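Local coordinates for putative heme binding protein (Tannerella forsythia, PDB 6EU8), which probably binds heme, as a member of the HmuY-like family of heme-binding proteins, and is seen here in its heme-free form, at residues Arg39-Trp44 and Ala63-Lys68; His45-Gly50 and Ile110-Leu115; Lys151-Ser156 and Gln182-Val187. All blocks are in the same frame, centred on the assembly; numbering follows the deposited sequence.

Contact 1: Arg39-Trp44 and Ala63-Lys68; sequences RDFSEW and ADIKIK
The backbones of Arg39-Trp44 and Ala63-Lys68 stay well apart, with Phe41 and Asp64 nearest at 9.8 Å between their CA atoms, and side chains alone bridge two loops on the surface. Phe41 reaches across. Its CG lies anti to the carbonyl carbon (chi1 -55°), which sends the ring out toward the short 3-10 turn that ends at Asp64. There the ring atom Phe41 CE1 comes to 4.0 Å from Asp64 OD2, the carboxylate plane standing 77° from that of the ring, while on the other side of the ring tip Phe41 CE2 packs against the end of Ile65, with CD1 at 4.3 Å. Tyr27 touches both Phe41 and Ile65 and ties this contact to strand 24-28 of the four-stranded sheet.

Behind Phe41, Asp40 OD1 accepts three hydrogen bonds: from Ser42 N at 3.0 Å, closing an Asx turn, from Ser42 OG on its syn lone pair, and from Trp44 NE1. Asp64 OD2 also accepts from Ser61 N, a bond that holds the carboxylate against its own loop. Each loop is tied to the sheet as well, Glu36 taking Lys66 N and Ile67 N, and Trp25 bonding Asp40 OD2. The chemistry thus implies a light contact in which the ring meets a carboxylate on one side and an isoleucine methyl on the other, with no polar bond between the two segments.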
ATOM      1  N   ARG A  39      -6.501   9.422  -8.322  1.00 24.37           N
ATOM      2  CA  ARG A  39      -5.764  10.486  -7.646  1.00 22.45           C
ATOM      3  C   ARG A  39      -6.190  10.578  -6.172  1.00 22.47           C
ATOM      4  O   ARG A  39      -7.382  10.486  -5.857  1.00 22.30           O
ATOM      5  CB  ARG A  39      -6.027  11.835  -8.355  1.00 24.03           C
ATOM      6  CG  ARG A  39      -5.311  13.050  -7.779  1.00 24.81           C
ATOM      7  CD  ARG A  39      -5.692  14.319  -8.560  1.00 25.54           C
ATOM      8  NE  ARG A  39      -5.107  15.564  -8.064  1.00 26.59           N
ATOM      9  CZ  ARG A  39      -5.502  16.224  -6.983  1.00 24.22           C
ATOM     10  NH1 ARG A  39      -6.488  15.745  -6.255  1.00 23.75           N
ATOM     11  NH2 ARG A  39      -4.897  17.354  -6.621  1.00 24.73           N
ATOM     12  N   ASP A  40      -5.214  10.707  -5.276  1.00 21.54           N
ATOM     13  CA  ASP A  40      -5.466  10.900  -3.828  1.00 20.56           C
ATOM     14  C   ASP A  40      -6.557  11.946  -3.591  1.00 20.46           C
ATOM     15  O   ASP A  40      -6.537  12.999  -4.242  1.00 21.29           O
ATOM     16  CB  ASP A  40      -4.137  11.235  -3.117  1.00 20.40           C
ATOM     17  CG  ASP A  40      -4.302  11.514  -1.635  1.00 21.24           C
ATOM     18  OD1 ASP A  40      -4.728  12.636  -1.299  1.00 21.22           O
ATOM     19  OD2 ASP A  40      -3.998  10.601  -0.809  1.00 22.87           O
ATOM     20  N   PHE A  41      -7.497  11.645  -2.669  1.00 21.35           N
ATOM     21  CA  PHE A  41      -8.721  12.451  -2.421  1.00 21.78           C
ATOM     22  C   PHE A  41      -8.625  13.531  -1.332  1.00 22.99           C
ATOM     23  O   PHE A  41      -9.614  14.235  -1.062  1.00 24.48           O
ATOM     24  CB  PHE A  41      -9.941  11.508  -2.095  1.00 23.56           C
ATOM     25  CG  PHE A  41     -10.208  10.441  -3.147  1.00 23.75           C
ATOM     26  CD1 PHE A  41     -10.545  10.790  -4.445  1.00 25.44           C
ATOM     27  CD2 PHE A  41     -10.123   9.091  -2.847  1.00 24.99           C
ATOM     28  CE1 PHE A  41     -10.807   9.822  -5.413  1.00 25.31           C
ATOM     29  CE2 PHE A  41     -10.347   8.110  -3.826  1.00 24.94           C
ATOM     30  CZ  PHE A  41     -10.677   8.493  -5.116  1.00 26.08           C
ATOM     31  N   SER A  42      -7.447  13.726  -0.723  1.00 20.18           N
ATOM     32  CA  SER A  42      -7.305  14.694   0.353  1.00 20.37           C
ATOM     33  C   SER A  42      -7.084  16.131  -0.184  1.00 19.34           C
ATOM     34  O   SER A  42      -6.811  16.320  -1.367  1.00 21.13           O
ATOM     35  CB  SER A  42      -6.174  14.263   1.288  1.00 21.09           C
ATOM     36  OG  SER A  42      -4.903  14.441   0.708  1.00 21.84           O
ATOM     37  N   GLU A  43      -7.195  17.122   0.701  1.00 20.58           N
ATOM     38  CA  GLU A  43      -6.723  18.461   0.368  1.00 20.97           C
ATOM     39  C   GLU A  43      -5.169  18.404   0.370  1.00 21.17           C
ATOM     40  O   GLU A  43      -4.571  17.914   1.314  1.00 23.07           O
ATOM     41  CB  GLU A  43      -7.239  19.529   1.345  1.00 22.29           C
ATOM     42  CG  GLU A  43      -6.770  20.919   0.969  1.00 23.44           C
ATOM     43  CD  GLU A  43      -7.362  21.983   1.864  1.00 25.18           C
ATOM     44  OE1 GLU A  43      -6.805  22.245   2.961  1.00 25.25           O
ATOM     45  OE2 GLU A  43      -8.435  22.508   1.454  1.00 28.56           O
ATOM     46  N   TRP A  44      -4.545  18.855  -0.718  1.00 22.33           N
ATOM     47  CA  TRP A  44      -3.065  18.775  -0.793  1.00 22.11           C
ATOM     48  C   TRP A  44      -2.451  20.077  -0.307  1.00 23.47           C
ATOM     49  O   TRP A  44      -3.023  21.160  -0.504  1.00 22.65           O
ATOM     50  CB  TRP A  44      -2.613  18.464  -2.190  1.00 22.41           C
ATOM     51  CG  TRP A  44      -2.939  17.072  -2.714  1.00 22.30           C
ATOM     52  CD1 TRP A  44      -3.673  16.085  -2.092  1.00 21.90           C
ATOM     53  CD2 TRP A  44      -2.613  16.566  -4.005  1.00 22.07           C
ATOM     54  NE1 TRP A  44      -3.770  14.984  -2.916  1.00 21.22           N
ATOM     55  CE2 TRP A  44      -3.122  15.245  -4.093  1.00 23.23           C
ATOM     56  CE3 TRP A  44      -1.891  17.087  -5.088  1.00 24.58           C
ATOM     57  CZ2 TRP A  44      -2.974  14.451  -5.250  1.00 23.43           C
ATOM     58  CZ3 TRP A  44      -1.748  16.313  -6.230  1.00 24.26           C
ATOM     59  CH2 TRP A  44      -2.250  14.999  -6.294  1.00 25.38           C
ATOM     60  N   ALA A  63     -16.131   7.363  -2.786  1.00 39.34           N
ATOM     61  CA  ALA A  63     -17.318   6.942  -3.548  1.00 40.39           C
ATOM     62  C   ALA A  63     -17.073   6.775  -5.053  1.00 40.29           C
ATOM     63  O   ALA A  63     -17.815   6.053  -5.721  1.00 44.11           O
ATOM     64  CB  ALA A  63     -18.480   7.903  -3.297  1.00 41.56           C
ATOM     65  N   ASP A  64     -16.032   7.418  -5.588  1.00 35.73           N
ATOM     66  CA  ASP A  64     -15.601   7.206  -6.979  1.00 35.67           C
ATOM     67  C   ASP A  64     -14.996   5.833  -7.270  1.00 39.95           C
ATOM     68  O   ASP A  64     -14.768   5.508  -8.437  1.00 42.24           O
ATOM     69  CB  ASP A  64     -14.588   8.275  -7.404  1.00 38.02           C
ATOM     70  CG  ASP A  64     -15.129   9.692  -7.279  1.00 38.78           C
ATOM     71  OD1 ASP A  64     -16.353   9.860  -7.249  1.00 45.07           O
ATOM     72  OD2 ASP A  64     -14.329  10.645  -7.228  1.00 38.86           O
ATOM     73  N   ILE A  65     -14.693   5.054  -6.229  1.00 37.10           N
ATOM     74  CA  ILE A  65     -14.142   3.712  -6.401  1.00 37.39           C
ATOM     75  C   ILE A  65     -15.312   2.751  -6.609  1.00 37.07           C
ATOM     76  O   ILE A  65     -16.147   2.589  -5.721  1.00 40.04           O
ATOM     77  CB  ILE A  65     -13.313   3.230  -5.179  1.00 34.54           C
ATOM     78  CG1 ILE A  65     -12.211   4.236  -4.801  1.00 32.38           C
ATOM     79  CG2 ILE A  65     -12.705   1.860  -5.484  1.00 35.33           C
ATOM     80  CD1 ILE A  65     -11.656   4.025  -3.407  1.00 32.22           C
ATOM     81  N   LYS A  66     -15.365   2.111  -7.769  1.00 41.26           N
ATOM     82  CA  LYS A  66     -16.507   1.227  -8.096  1.00 43.27           C
ATOM     83  C   LYS A  66     -16.368  -0.205  -7.558  1.00 43.83           C
ATOM     84  O   LYS A  66     -17.364  -0.804  -7.121  1.00 44.30           O
ATOM     85  CB  LYS A  66     -16.762   1.234  -9.607  1.00 45.54           C
ATOM     86  CG  LYS A  66     -16.852   2.628 -10.223  1.00 48.64           C
ATOM     87  CD  LYS A  66     -17.721   3.577  -9.396  1.00 52.34           C
ATOM     88  CE  LYS A  66     -18.034   4.873 -10.128  1.00 54.09           C
ATOM     89  NZ  LYS A  66     -18.760   5.830  -9.244  1.00 56.30           N
ATOM     90  N   ILE A  67     -15.152  -0.751  -7.576  1.00 37.05           N
ATOM     91  CA  ILE A  67     -14.911  -2.119  -7.087  1.00 34.23           C
ATOM     92  C   ILE A  67     -14.897  -2.207  -5.569  1.00 33.89           C
ATOM     93  O   ILE A  67     -14.583  -1.216  -4.898  1.00 31.70           O
ATOM     94  CB  ILE A  67     -13.602  -2.744  -7.665  1.00 34.82           C
ATOM     95  CG1 ILE A  67     -12.327  -1.954  -7.284  1.00 33.94           C
ATOM     96  CG2 ILE A  67     -13.679  -2.861  -9.183  1.00 35.77           C
ATOM     97  CD1 ILE A  67     -11.046  -2.673  -7.663  1.00 33.99           C
ATOM     98  N   LYS A  68     -15.218  -3.391  -5.024  1.00 31.84           N
ATOM     99  CA  LYS A  68     -14.811  -3.755  -3.667  1.00 33.48           C
ATOM    100  C   LYS A  68     -13.288  -3.921  -3.683  1.00 28.61           C
ATOM    101  O   LYS A  68     -12.733  -4.275  -4.712  1.00 28.88           O
ATOM    102  CB  LYS A  68     -15.443  -5.082  -3.207  1.00 35.58           C
ATOM    103  CG  LYS A  68     -16.905  -4.981  -2.784  1.00 42.57           C
ATOM    104  CD  LYS A  68     -17.386  -6.327  -2.250  1.00 47.54           C
ATOM    105  CE  LYS A  68     -18.773  -6.252  -1.627  1.00 52.17           C
ATOM    106  NZ  LYS A  68     -19.828  -6.379  -2.668  1.00 54.49           N
TER

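Contact 2: His45-Gly50 and Ile110-Leu115; sequences HVMKNG and IKDKML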
ATOM      1  N   HIS A  45      -1.297  19.956   0.344  1.00 23.03           N
ATOM      2  CA  HIS A  45      -0.672  21.070   1.040  1.00 23.20           C
ATOM      3  C   HIS A  45       0.756  21.238   0.523  1.00 23.43           C
ATOM      4  O   HIS A  45       1.569  20.284   0.583  1.00 24.04           O
ATOM      5  CB  HIS A  45      -0.724  20.870   2.550  1.00 23.48           C
ATOM      6  CG  HIS A  45      -2.127  20.938   3.107  1.00 22.45           C
ATOM      7  ND1 HIS A  45      -2.500  20.315   4.265  1.00 23.66           N
ATOM      8  CD2 HIS A  45      -3.220  21.605   2.662  1.00 23.12           C
ATOM      9  CE1 HIS A  45      -3.785  20.550   4.500  1.00 24.61           C
ATOM     10  NE2 HIS A  45      -4.247  21.323   3.534  1.00 23.36           N
ATOM     11  N   VAL A  46       1.017  22.438  -0.026  1.00 24.58           N
ATOM     12  CA  VAL A  46       2.369  22.787  -0.550  1.00 25.23           C
ATOM     13  C   VAL A  46       3.185  23.311   0.614  1.00 27.43           C
ATOM     14  O   VAL A  46       2.791  24.265   1.299  1.00 25.83           O
ATOM     15  CB  VAL A  46       2.280  23.814  -1.691  1.00 26.25           C
ATOM     16  CG1 VAL A  46       3.667  24.234  -2.196  1.00 28.95           C
ATOM     17  CG2 VAL A  46       1.472  23.282  -2.843  1.00 26.67           C
ATOM     18  N   MET A  47       4.306  22.649   0.890  1.00 26.23           N
ATOM     19  CA  MET A  47       5.223  23.050   1.957  1.00 27.73           C
ATOM     20  C   MET A  47       6.343  23.840   1.289  1.00 30.81           C
ATOM     21  O   MET A  47       6.908  23.390   0.292  1.00 29.78           O
ATOM     22  CB  MET A  47       5.828  21.832   2.651  1.00 31.07           C
ATOM     23  CG  MET A  47       4.838  20.970   3.374  1.00 32.08           C
ATOM     24  SD  MET A  47       4.108  21.900   4.745  1.00 42.51           S
ATOM     25  CE  MET A  47       2.586  20.999   4.787  1.00 40.86           C
ATOM     26  N   LYS A  48       6.613  25.040   1.805  1.00 30.08           N
ATOM     27  CA  LYS A  48       7.673  25.917   1.285  1.00 33.67           C
ATOM     28  C   LYS A  48       8.430  26.436   2.503  1.00 35.83           C
ATOM     29  O   LYS A  48       7.828  26.992   3.426  1.00 32.87           O
ATOM     30  CB  LYS A  48       7.065  27.075   0.477  1.00 36.64           C
ATOM     31  CG  LYS A  48       8.011  28.245   0.173  1.00 39.28           C
ATOM     32  CD  LYS A  48       8.849  27.985  -1.061  1.00 40.11           C
ATOM     33  CE  LYS A  48       9.938  29.047  -1.213  1.00 39.66           C
ATOM     34  NZ  LYS A  48      10.716  28.789  -2.448  1.00 39.57           N
ATOM     35  N   ASN A  49       9.752  26.242   2.511  1.00 35.19           N
ATOM     36  CA  ASN A  49      10.606  26.673   3.610  1.00 38.71           C
ATOM     37  C   ASN A  49      10.179  26.125   4.974  1.00 39.34           C
ATOM     38  O   ASN A  49      10.286  26.819   5.994  1.00 41.71           O
ATOM     39  CB  ASN A  49      10.710  28.208   3.653  1.00 40.60           C
ATOM     40  CG  ASN A  49      11.332  28.800   2.399  1.00 41.81           C
ATOM     41  OD1 ASN A  49      11.966  28.106   1.596  1.00 39.55           O
ATOM     42  ND2 ASN A  49      11.149  30.104   2.218  1.00 44.71           N
ATOM     43  N   GLY A  50       9.699  24.880   4.982  1.00 36.78           N
ATOM     44  CA  GLY A  50       9.302  24.169   6.193  1.00 39.47           C
ATOM     45  C   GLY A  50       7.943  24.499   6.787  1.00 41.43           C
ATOM     46  O   GLY A  50       7.621  24.025   7.869  1.00 47.08           O
ATOM     47  N   ILE A 110      -1.958   9.782   8.934  1.00 25.81           N
ATOM     48  CA  ILE A 110      -0.778  10.647   8.962  1.00 27.15           C
ATOM     49  C   ILE A 110      -1.110  11.989   8.292  1.00 26.65           C
ATOM     50  O   ILE A 110      -1.637  12.021   7.173  1.00 23.87           O
ATOM     51  CB  ILE A 110       0.463   9.982   8.351  1.00 27.42           C
ATOM     52  CG1 ILE A 110       0.231   9.524   6.911  1.00 26.99           C
ATOM     53  CG2 ILE A 110       0.888   8.790   9.202  1.00 29.33           C
ATOM     54  CD1 ILE A 110       1.528   9.095   6.223  1.00 27.15           C
ATOM     55  N   LYS A 111      -0.798  13.080   8.994  1.00 26.20           N
ATOM     56  CA  LYS A 111      -1.122  14.444   8.591  1.00 26.14           C
ATOM     57  C   LYS A 111       0.086  15.171   7.956  1.00 25.60           C
ATOM     58  O   LYS A 111       1.156  15.253   8.562  1.00 25.26           O
ATOM     59  CB  LYS A 111      -1.557  15.219   9.835  1.00 29.94           C
ATOM     60  CG  LYS A 111      -2.062  16.613   9.571  1.00 34.12           C
ATOM     61  CD  LYS A 111      -2.425  17.309  10.886  1.00 40.48           C
ATOM     62  CE  LYS A 111      -2.739  18.777  10.691  1.00 45.38           C
ATOM     63  NZ  LYS A 111      -3.136  19.389  11.996  1.00 52.28           N
ATOM     64  N   ASP A 112      -0.085  15.673   6.736  1.00 22.98           N
ATOM     65  CA  ASP A 112       0.924  16.485   6.040  1.00 24.70           C
ATOM     66  C   ASP A 112       2.269  15.790   5.986  1.00 24.28           C
ATOM     67  O   ASP A 112       3.334  16.392   6.248  1.00 24.13           O
ATOM     68  CB  ASP A 112       1.053  17.871   6.698  1.00 24.90           C
ATOM     69  CG  ASP A 112      -0.149  18.758   6.444  1.00 27.33           C
ATOM     70  OD1 ASP A 112      -0.816  18.629   5.418  1.00 24.54           O
ATOM     71  OD2 ASP A 112      -0.396  19.670   7.269  1.00 34.94           O
ATOM     72  N   LYS A 113       2.235  14.511   5.639  1.00 23.25           N
ATOM     73  CA  LYS A 113       3.458  13.683   5.648  1.00 24.30           C
ATOM     74  C   LYS A 113       3.658  12.879   4.365  1.00 25.21           C
ATOM     75  O   LYS A 113       4.788  12.764   3.886  1.00 27.05           O
ATOM     76  CB  LYS A 113       3.487  12.779   6.880  1.00 29.11           C
ATOM     77  CG  LYS A 113       3.970  13.518   8.137  1.00 35.48           C
ATOM     78  CD  LYS A 113       3.660  12.785   9.435  1.00 43.45           C
ATOM     79  CE  LYS A 113       4.155  13.581  10.642  1.00 47.57           C
ATOM     80  NZ  LYS A 113       3.463  13.187  11.905  1.00 52.98           N
ATOM     81  N   MET A 114       2.600  12.315   3.781  1.00 22.13           N
ATOM     82  CA  MET A 114       2.755  11.460   2.591  1.00 21.32           C
ATOM     83  C   MET A 114       2.963  12.274   1.314  1.00 22.43           C
ATOM     84  O   MET A 114       2.148  13.148   0.999  1.00 22.03           O
ATOM     85  CB  MET A 114       1.570  10.520   2.421  1.00 21.39           C
ATOM     86  CG  MET A 114       1.782   9.424   1.368  1.00 21.99           C
ATOM     87  SD  MET A 114       0.312   8.425   0.992  1.00 22.98           S
ATOM     88  CE  MET A 114      -0.596   9.568   0.016  1.00 21.82           C
ATOM     89  N   LEU A 115       4.056  12.011   0.576  1.00 22.20           N
ATOM     90  CA  LEU A 115       4.345  12.790  -0.625  1.00 22.76           C
ATOM     91  C   LEU A 115       3.371  12.540  -1.760  1.00 21.27           C
ATOM     92  O   LEU A 115       3.186  11.388  -2.187  1.00 21.77           O
ATOM     93  CB  LEU A 115       5.748  12.468  -1.174  1.00 25.58           C
ATOM     94  CG  LEU A 115       6.941  13.176  -0.587  1.00 28.68           C
ATOM     95  CD1 LEU A 115       8.213  12.578  -1.184  1.00 28.42           C
ATOM     96  CD2 LEU A 115       6.888  14.659  -0.910  1.00 26.81           C
TER
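His45 of strand 44-48 meets Asp112, close to the end of strand 105-111, in a predominantly antiparallel beta fold. The two strands are not direct neighbours; both pair with the long strand 127-136, which links them. On the side of strand 44-48 this pairing includes backbone hydrogen bonds of His45 with Val130 and of Met47 with Phe128.

At the start of the first segment, His45 directs its imidazole toward the turn, and ND1 donates a short, nearly straight hydrogen bond to Asp112 OD1, 2.6 Å long with an N-H...O angle of 164°. The acceptor lies close to the imidazole plane and uses its syn lone pair, although the carboxylate as a whole is turned 66° from the ring. The second carboxylate oxygen stands back, Asp112 OD2 being 3.7 Å from His45 ND1, so a single oxygen carries the bond. The other ring nitrogen, His45 NE2, is bonded to Glu43 OE1; the imidazole is thus gripped at both nitrogens and its rotation is fixed between two acidic side chains. Such surroundings would be expected to favour a protonated, positively charged ring.

Two residues further along, Met47 returns to the Asp112 side. The acid thus has a polar partner in the histidine and an apolar neighbour in the methionine, whose side chain also packs on Phe128 and Val130 of the intervening strand. A chi2 of -65° bends the methionine chain so that it crosses the side chain of Asp112 at about a right angle and brings its terminal methyl against the acid, with Met47 CE 4.0 Å from Asp112 CB and 3.9 Å from Asp112 CG.

Contact 3: Lys151-Ser156 and Gln182-Val187; sequences KAPVLS and QEKGHV
With CG anti to the carbonyl carbon (chi1 -63°) and every later torsion close to 180°, Lys184 extends as a nearly straight arm from the start of its strand to the loop at Lys151-Pro153. Its CE passes the proline ring obliquely, 4.1 Å from Pro153 CG, and its ammonium group ends beside the backbone of Lys151. There Lys184 NZ gives a weak hydrogen bond of 2.9 Å to Lys151 O. Its strongest polar partner is Asn147 OD1, and a bound malonate ion, probably from the crystallisation liquor, accepts another hydrogen bond from the same nitrogen. The lysine therefore joins several groups of one loop region, while CE alone touches the proline ring.

Within the second segment, His186 NE2 donates to Glu183 OE1 at 2.9 Å, with the oxygen close to the imidazole plane but the nitrogen well above the plane of the carboxylate. This bond links the first residues of the strand to the residue just before it.

Pro153 also rests on Thr178, so the contact brings the little two-stranded sheet of 144-146 and 154-155 against strands 184-194 and 169-178 of the large sheet, Leu155 touching Ala177 of the latter.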
ATOM      1  N   LYS A 151      19.482   3.742  -5.188  1.00 28.23           N
ATOM      2  CA  LYS A 151      19.977   2.367  -5.053  1.00 28.16           C
ATOM      3  C   LYS A 151      18.825   1.349  -4.872  1.00 26.45           C
ATOM      4  O   LYS A 151      17.666   1.751  -4.695  1.00 27.74           O
ATOM      5  CB  LYS A 151      20.958   2.296  -3.903  1.00 31.37           C
ATOM      6  CG  LYS A 151      22.232   3.115  -4.199  1.00 33.61           C
ATOM      7  CD  LYS A 151      23.437   2.657  -3.387  1.00 39.06           C
ATOM      8  CE  LYS A 151      24.733   3.330  -3.854  1.00 44.79           C
ATOM      9  NZ  LYS A 151      24.634   4.813  -3.992  1.00 51.46           N
ATOM     10  N   ALA A 152      19.154   0.067  -4.966  1.00 28.50           N
ATOM     11  CA  ALA A 152      18.140  -1.005  -4.896  1.00 27.38           C
ATOM     12  C   ALA A 152      17.447  -1.039  -3.539  1.00 24.61           C
ATOM     13  O   ALA A 152      18.118  -1.064  -2.515  1.00 27.51           O
ATOM     14  CB  ALA A 152      18.774  -2.369  -5.166  1.00 28.61           C
ATOM     15  N   PRO A 153      16.086  -1.104  -3.526  1.00 25.04           N
ATOM     16  CA  PRO A 153      15.401  -1.409  -2.269  1.00 24.59           C
ATOM     17  C   PRO A 153      15.728  -2.828  -1.759  1.00 23.19           C
ATOM     18  O   PRO A 153      16.008  -3.722  -2.568  1.00 26.47           O
ATOM     19  CB  PRO A 153      13.914  -1.267  -2.643  1.00 24.89           C
ATOM     20  CG  PRO A 153      13.864  -0.492  -3.921  1.00 26.98           C
ATOM     21  CD  PRO A 153      15.136  -0.923  -4.625  1.00 25.23           C
ATOM     22  N   VAL A 154      15.742  -2.990  -0.443  1.00 24.43           N
ATOM     23  CA  VAL A 154      15.953  -4.300   0.217  1.00 25.53           C
ATOM     24  C   VAL A 154      14.585  -4.697   0.811  1.00 24.88           C
ATOM     25  O   VAL A 154      14.044  -3.961   1.653  1.00 24.59           O
ATOM     26  CB  VAL A 154      16.998  -4.190   1.349  1.00 25.41           C
ATOM     27  CG1 VAL A 154      17.174  -5.507   2.101  1.00 27.12           C
ATOM     28  CG2 VAL A 154      18.339  -3.755   0.747  1.00 27.43           C
ATOM     29  N   LEU A 155      14.052  -5.852   0.379  1.00 24.87           N
ATOM     30  CA  LEU A 155      12.693  -6.332   0.786  1.00 22.49           C
ATOM     31  C   LEU A 155      12.773  -7.307   1.943  1.00 24.45           C
ATOM     32  O   LEU A 155      13.736  -8.083   2.059  1.00 24.09           O
ATOM     33  CB  LEU A 155      11.976  -7.024  -0.385  1.00 23.73           C
ATOM     34  CG  LEU A 155      11.292  -6.207  -1.482  1.00 24.17           C
ATOM     35  CD1 LEU A 155      12.292  -5.325  -2.217  1.00 26.78           C
ATOM     36  CD2 LEU A 155      10.570  -7.128  -2.469  1.00 26.16           C
ATOM     37  N   SER A 156      11.769  -7.266   2.812  1.00 21.43           N
ATOM     38  CA  SER A 156      11.593  -8.276   3.851  1.00 21.78           C
ATOM     39  C   SER A 156      11.266  -9.604   3.199  1.00 23.22           C
ATOM     40  O   SER A 156      10.608  -9.661   2.171  1.00 23.58           O
ATOM     41  CB  SER A 156      10.431  -7.886   4.768  1.00 21.95           C
ATOM     42  OG  SER A 156      10.108  -8.912   5.698  1.00 21.66           O
ATOM     43  N   GLN A 182      14.716  -1.778 -13.374  1.00 30.30           N
ATOM     44  CA  GLN A 182      15.038  -1.273 -12.047  0.50 28.09           C
ATOM     45  C   GLN A 182      14.355   0.082 -11.728  1.00 27.52           C
ATOM     46  O   GLN A 182      14.838   0.843 -10.886  1.00 28.52           O
ATOM     47  CB  GLN A 182      16.567  -1.270 -11.816  0.50 29.12           C
ATOM     48  CG  GLN A 182      17.192  -2.673 -11.707  0.50 27.95           C
ATOM     49  CD  GLN A 182      17.207  -3.470 -13.009  0.50 28.29           C
ATOM     50  OE1 GLN A 182      16.741  -4.608 -13.066  0.50 29.16           O
ATOM     51  NE2 GLN A 182      17.715  -2.874 -14.056  0.50 27.96           N
ATOM     52  N   GLU A 183      13.214   0.348 -12.365  1.00 27.88           N
ATOM     53  CA  GLU A 183      12.399   1.554 -12.042  1.00 25.57           C
ATOM     54  C   GLU A 183      11.612   1.280 -10.741  1.00 26.51           C
ATOM     55  O   GLU A 183      10.870   0.295 -10.670  1.00 26.10           O
ATOM     56  CB  GLU A 183      11.439   1.937 -13.168  1.00 26.07           C
ATOM     57  CG  GLU A 183      10.642   3.207 -12.855  1.00 29.49           C
ATOM     58  CD  GLU A 183       9.589   3.587 -13.874  1.00 30.92           C
ATOM     59  OE1 GLU A 183       9.152   2.744 -14.676  1.00 31.26           O
ATOM     60  OE2 GLU A 183       9.120   4.737 -13.792  1.00 33.92           O
ATOM     61  N   LYS A 184      11.830   2.112  -9.720  1.00 24.20           N
ATOM     62  CA  LYS A 184      11.133   1.942  -8.417  1.00 24.92           C
ATOM     63  C   LYS A 184       9.639   2.224  -8.516  1.00 25.20           C
ATOM     64  O   LYS A 184       9.206   3.149  -9.192  1.00 25.31           O
ATOM     65  CB  LYS A 184      11.737   2.848  -7.328  1.00 23.63           C
ATOM     66  CG  LYS A 184      13.172   2.568  -6.977  1.00 25.25           C
ATOM     67  CD  LYS A 184      13.622   3.380  -5.771  1.00 24.71           C
ATOM     68  CE  LYS A 184      15.095   3.143  -5.492  1.00 25.66           C
ATOM     69  NZ  LYS A 184      15.599   3.755  -4.250  1.00 25.25           N
ATOM     70  N   GLY A 185       8.831   1.436  -7.787  1.00 24.29           N
ATOM     71  CA  GLY A 185       7.371   1.654  -7.699  1.00 25.12           C
ATOM     72  C   GLY A 185       6.496   0.646  -8.427  1.00 24.93           C
ATOM     73  O   GLY A 185       5.264   0.762  -8.410  1.00 24.72           O
ATOM     74  N   HIS A 186       7.125  -0.349  -9.065  1.00 24.35           N
ATOM     75  CA  HIS A 186       6.420  -1.478  -9.665  1.00 24.94           C
ATOM     76  C   HIS A 186       6.451  -2.567  -8.612  1.00 25.72           C
ATOM     77  O   HIS A 186       7.485  -3.227  -8.386  1.00 25.63           O
ATOM     78  CB  HIS A 186       7.057  -1.905 -10.988  1.00 25.63           C
ATOM     79  CG  HIS A 186       7.015  -0.853 -12.050  1.00 26.13           C
ATOM     80  ND1 HIS A 186       5.936  -0.686 -12.900  1.00 26.74           N
ATOM     81  CD2 HIS A 186       7.935   0.066 -12.429  1.00 24.73           C
ATOM     82  CE1 HIS A 186       6.190   0.310 -13.732  1.00 28.29           C
ATOM     83  NE2 HIS A 186       7.380   0.799 -13.449  1.00 25.86           N
ATOM     84  N   VAL A 187       5.318  -2.720  -7.906  1.00 23.81           N
ATOM     85  CA  VAL A 187       5.232  -3.562  -6.725  1.00 24.07           C
ATOM     86  C   VAL A 187       4.608  -4.900  -7.081  1.00 25.65           C
ATOM     87  O   VAL A 187       3.458  -4.925  -7.541  1.00 25.33           O
ATOM     88  CB  VAL A 187       4.408  -2.845  -5.627  1.00 24.14           C
ATOM     89  CG1 VAL A 187       4.238  -3.725  -4.397  1.00 24.31           C
ATOM     90  CG2 VAL A 187       5.055  -1.512  -5.261  1.00 22.35           C
TER

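In the fold
All three contacts lie at the surface. Contacts 1 and 2 are neighbours that alternate along the chain, and they touch where Met114 CE packs against Asp40 OD2; the first segment of contact 2 also follows directly on that of contact 1. Contact 3 comes later in the chain and lies on the opposite side of the chain's centre from contact 1, about 15 Å away between nearest atoms. Contacts 2 and 3 both reach the large antiparallel sheet but remain about 12 Å apart at their nearest atoms. Chemically, contact 1 is loop packing around an aromatic ring, contact 2 depends on a short histidine-carboxylate hydrogen bond, and contact 3 on a lysine shared among several acceptors.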